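Local structure of JamJ (Lyngbya majuscula, 5DOZ) at residues A142-L146 with Y147-K151; I172-A175 with Q176-A180. The protein is the enoyl reductase domain of a polyketide synthase, which binds NADPH and is implicated in forming a cyclopropane ring. All blocks are in the same frame, centred on the assembly; numbering follows the deposited sequence.

Contact 1: A142-L146 with Y147-K151; sequences AYHGL and YNLAK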
# COMPACT_ATOMS: atom_id res chain seq x y z
N ALA A 142 -4.00 5.29 -0.30
CA ALA A 142 -5.01 5.97 0.51
C ALA A 142 -5.44 7.27 -0.14
O ALA A 142 -6.64 7.55 -0.24
CB ALA A 142 -4.51 6.20 1.92
N TYR A 143 -4.47 8.07 -0.59
CA TYR A 143 -4.78 9.34 -1.24
C TYR A 143 -5.60 9.13 -2.50
O TYR A 143 -6.65 9.76 -2.66
CB TYR A 143 -3.52 10.16 -1.55
CG TYR A 143 -3.85 11.52 -2.16
CD1 TYR A 143 -4.15 11.64 -3.52
CD2 TYR A 143 -3.91 12.67 -1.37
CE1 TYR A 143 -4.48 12.87 -4.08
CE2 TYR A 143 -4.23 13.90 -1.92
CZ TYR A 143 -4.52 14.00 -3.27
OH TYR A 143 -4.84 15.22 -3.83
N HIS A 144 -5.12 8.27 -3.40
CA HIS A 144 -5.82 8.05 -4.67
C HIS A 144 -7.26 7.58 -4.44
O HIS A 144 -8.20 8.14 -5.01
CB HIS A 144 -5.06 7.06 -5.56
CG HIS A 144 -5.62 6.96 -6.95
ND1 HIS A 144 -5.56 8.00 -7.85
CD2 HIS A 144 -6.24 5.95 -7.59
CE1 HIS A 144 -6.12 7.64 -8.99
NE2 HIS A 144 -6.55 6.39 -8.85
N GLY A 145 -7.42 6.56 -3.60
CA GLY A 145 -8.74 6.02 -3.28
C GLY A 145 -9.69 7.04 -2.69
O GLY A 145 -10.77 7.28 -3.24
N LEU A 146 -9.27 7.66 -1.59
CA LEU A 146 -10.10 8.62 -0.85
C LEU A 146 -10.34 9.96 -1.55
O LEU A 146 -11.47 10.44 -1.59
CB LEU A 146 -9.52 8.88 0.54
CG LEU A 146 -9.49 7.74 1.56
CD1 LEU A 146 -8.63 8.15 2.75
CD2 LEU A 146 -10.90 7.36 2.00
N TYR A 147 -9.27 10.56 -2.09
CA TYR A 147 -9.35 11.90 -2.67
C TYR A 147 -9.55 11.90 -4.19
O TYR A 147 -10.50 12.50 -4.69
CB TYR A 147 -8.13 12.74 -2.30
CG TYR A 147 -8.28 14.23 -2.59
CD1 TYR A 147 -8.06 14.74 -3.87
CD2 TYR A 147 -8.65 15.12 -1.57
CE1 TYR A 147 -8.21 16.10 -4.13
CE2 TYR A 147 -8.79 16.48 -1.83
CZ TYR A 147 -8.57 16.96 -3.11
OH TYR A 147 -8.70 18.30 -3.37
N ASN A 148 -8.64 11.26 -4.92
CA ASN A 148 -8.73 11.22 -6.39
C ASN A 148 -10.01 10.58 -6.91
O ASN A 148 -10.60 11.07 -7.87
CB ASN A 148 -7.51 10.53 -7.00
CG ASN A 148 -6.32 11.45 -7.16
OD1 ASN A 148 -5.21 11.01 -7.46
ND2 ASN A 148 -6.54 12.75 -6.96
N LEU A 149 -10.42 9.48 -6.29
CA LEU A 149 -11.61 8.76 -6.73
C LEU A 149 -12.85 9.18 -5.95
O LEU A 149 -13.75 9.82 -6.52
CB LEU A 149 -11.38 7.24 -6.67
CG LEU A 149 -10.25 6.67 -7.56
CD1 LEU A 149 -10.07 5.17 -7.34
CD2 LEU A 149 -10.46 6.96 -9.04
N ALA A 150 -12.89 8.87 -4.66
CA ALA A 150 -14.06 9.13 -3.81
C ALA A 150 -14.31 10.60 -3.48
O ALA A 150 -15.42 10.97 -3.07
CB ALA A 150 -13.98 8.31 -2.53
N LYS A 151 -13.28 11.44 -3.62
CA LYS A 151 -13.40 12.88 -3.38
C LYS A 151 -14.04 13.21 -2.03
O LYS A 151 -14.95 14.04 -1.94
CB LYS A 151 -14.17 13.57 -4.52
CG LYS A 151 -13.36 13.79 -5.79
CD LYS A 151 -14.18 14.53 -6.84
CE LYS A 151 -13.30 15.14 -7.92
NZ LYS A 151 -12.51 14.12 -8.66

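Contact 2: I172-A175 with Q176-A180; sequences IQLA and QFWGA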
# COMPACT_ATOMS: atom_id res chain seq x y z
N ILE A 172 -6.41 6.40 7.71
CA ILE A 172 -6.76 7.01 8.98
C ILE A 172 -6.22 8.44 9.04
O ILE A 172 -6.99 9.38 9.18
CB ILE A 172 -6.25 6.19 10.19
CG1 ILE A 172 -7.14 4.96 10.41
CG2 ILE A 172 -6.23 7.03 11.46
CD1 ILE A 172 -6.52 3.92 11.33
N GLN A 173 -4.90 8.59 8.92
CA GLN A 173 -4.26 9.91 8.94
C GLN A 173 -4.87 10.88 7.94
O GLN A 173 -5.12 12.04 8.27
CB GLN A 173 -2.76 9.80 8.69
CG GLN A 173 -1.95 9.39 9.90
CD GLN A 173 -0.47 9.69 9.74
OE1 GLN A 173 -0.08 10.86 9.64
NE2 GLN A 173 0.35 8.65 9.73
N LEU A 174 -5.11 10.41 6.72
CA LEU A 174 -5.68 11.27 5.68
C LEU A 174 -7.11 11.69 6.00
O LEU A 174 -7.44 12.87 5.93
CB LEU A 174 -5.57 10.62 4.30
CG LEU A 174 -4.16 10.56 3.70
CD1 LEU A 174 -4.19 9.86 2.34
CD2 LEU A 174 -3.55 11.95 3.55
N ALA A 175 -7.95 10.72 6.36
CA ALA A 175 -9.36 11.00 6.65
C ALA A 175 -9.54 12.02 7.78
O ALA A 175 -10.36 12.93 7.67
CB ALA A 175 -10.11 9.72 6.95
N GLN A 176 -8.76 11.86 8.86
CA GLN A 176 -8.84 12.76 10.02
C GLN A 176 -8.35 14.17 9.69
O GLN A 176 -8.98 15.15 10.06
CB GLN A 176 -8.06 12.19 11.21
CG GLN A 176 -8.67 10.93 11.81
CD GLN A 176 -7.96 10.47 13.07
OE1 GLN A 176 -6.73 10.41 13.12
NE2 GLN A 176 -8.73 10.13 14.10
N PHE A 177 -7.22 14.25 8.97
CA PHE A 177 -6.67 15.54 8.54
C PHE A 177 -7.60 16.26 7.56
O PHE A 177 -7.59 17.49 7.46
CB PHE A 177 -5.27 15.36 7.93
CG PHE A 177 -4.65 16.63 7.42
CD1 PHE A 177 -4.46 17.72 8.26
CD2 PHE A 177 -4.23 16.72 6.10
CE1 PHE A 177 -3.88 18.89 7.79
CE2 PHE A 177 -3.64 17.89 5.61
CZ PHE A 177 -3.47 18.97 6.46
N TRP A 178 -8.42 15.49 6.84
CA TRP A 178 -9.40 16.06 5.92
C TRP A 178 -10.75 16.35 6.59
O TRP A 178 -11.70 16.79 5.94
CB TRP A 178 -9.54 15.23 4.65
CG TRP A 178 -8.28 15.24 3.79
CD1 TRP A 178 -7.31 16.20 3.79
CD2 TRP A 178 -7.88 14.27 2.82
NE1 TRP A 178 -6.32 15.88 2.89
CE2 TRP A 178 -6.65 14.70 2.27
CE3 TRP A 178 -8.44 13.07 2.36
CZ2 TRP A 178 -5.97 13.98 1.29
CZ3 TRP A 178 -7.77 12.35 1.37
CH2 TRP A 178 -6.54 12.80 0.85
N GLY A 179 -10.84 16.09 7.90
CA GLY A 179 -12.02 16.46 8.68
C GLY A 179 -13.18 15.47 8.63
O GLY A 179 -14.25 15.75 9.16
N ALA A 180 -12.95 14.32 8.00
CA ALA A 180 -13.94 13.25 7.94
C ALA A 180 -14.05 12.54 9.28
O ALA A 180 -13.14 12.61 10.11
CB ALA A 180 -13.57 12.25 6.85

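Contact 1: A142-L146 with Y147-K151
Tyr-143 O accepts the backbone N-H of Tyr-147 at 2.8 Å, an ordinary i to i+4 helix bond, and also draws a weak one from Asn-148 N. The weak bond already spans i to i+5, and the next two follow it: Leu-149 N reaches His-144 O at 2.9 Å and Ala-150 N reaches Gly-145 O at 3.0 Å. Lys-151, with positive phi, is the first residue to leave helical phi/psi.

Two side-chain clusters grow from this turn. Tyr-143 and Tyr-147, with CG anti to the backbone N in each (chi1 -177° in Tyr-143), run side by side in the same direction. Their planes are 24° apart but slid, so overlap is slight; instead Tyr-147 CB sits over the Tyr-143 ring, 4.0 Å from its centroid, while Tyr-143 OH lies over one face of the Tyr-147 ring, 3.3 Å from CD1.

His-144 ND1 donates to Asn-148 OD1 at 3.1 Å, meeting a lone pair in the carbonyl plane. The imidazole and amide planes stand nearly perpendicular, at 85°. Leu-149 CG covers one imidazole face, 4.3 Å from the ring centroid, while Phe-275 meets His-144 edge-to-face. The bond therefore ties the imidazole to its own helix amid apolar neighbours, about 7 Å from the bound NADPH. Successive i to i+5 bonds are the signature of a pi-type widening, here in the last turns of helix 136-149, which packs against the parallel sheet of the Rossmann-type fold.

Contact 2: I172-A175 with Q176-A180
Leu-174 and Trp-178 make the main apolar contact, lying side by side and pointing the same way. Leu-174 CB stands over the six-membered ring, 4.2 Å from its centroid, as a CH-pi contact, and CD2 comes within 3.9 Å of Trp-178 CZ2. With CG anti to the carbonyl carbon (chi1 -67°), the indole lies back along the last helical turn, and Leu-174 O rests 3.1 Å above its plane, toward the rim. Replacing the indole of Trp-178 by the methyl of an alanine is likely to open a gap beside Leu-174 and take from Tyr-143 and Tyr-147 the ring they pack on. Farther round the helix, Ile-172 CG2 lies 3.8 Å from Gln-176 OE1.

Among the backbone bonds, Gln-176 N to Ile-172 O and Phe-177 N to Gln-173 O are regular i to i+4 links. Trp-178 N bonds to Leu-174 O at 2.9 Å and weakly to Ala-175 O, which also accepts Ala-180 N at 3.0 Å. Together with Gly-179 N to Gln-176 O, the last of these closes a Schellman motif, whose positive phi at Gly-179 favours glycine. The chemistry thus implies a helix end where the Schellman bonds take up Ala-175 O and Gln-176 O, while Leu-174 O, bonded by Trp-178 N, lies against the indole face.

Helix 136-149 comes first along the chain, and contact 1 closes at its C-terminal end before the chain enters strand 157-160. Helix 166-177 follows, contact 2 ends it, and strand 181-186 completes the beta-alpha-beta unit. The two contacts are in series, neither nested nor crossed, each closing a local helix end. In space their centres are about 12 Å apart and they touch directly: Trp-178 CH2 approaches Tyr-143 CD2 at 3.4 Å and Tyr-147 CB at 3.5 Å, while Leu-174 CD1 lies 3.7 Å from Ala-142 CB. The aromatic and aliphatic side chains thereby join helix 136-149 to helix 166-177 and the turn after it, and Leu-146 and Ala-150 on Ile-250 extend the connection to the parallel sheet.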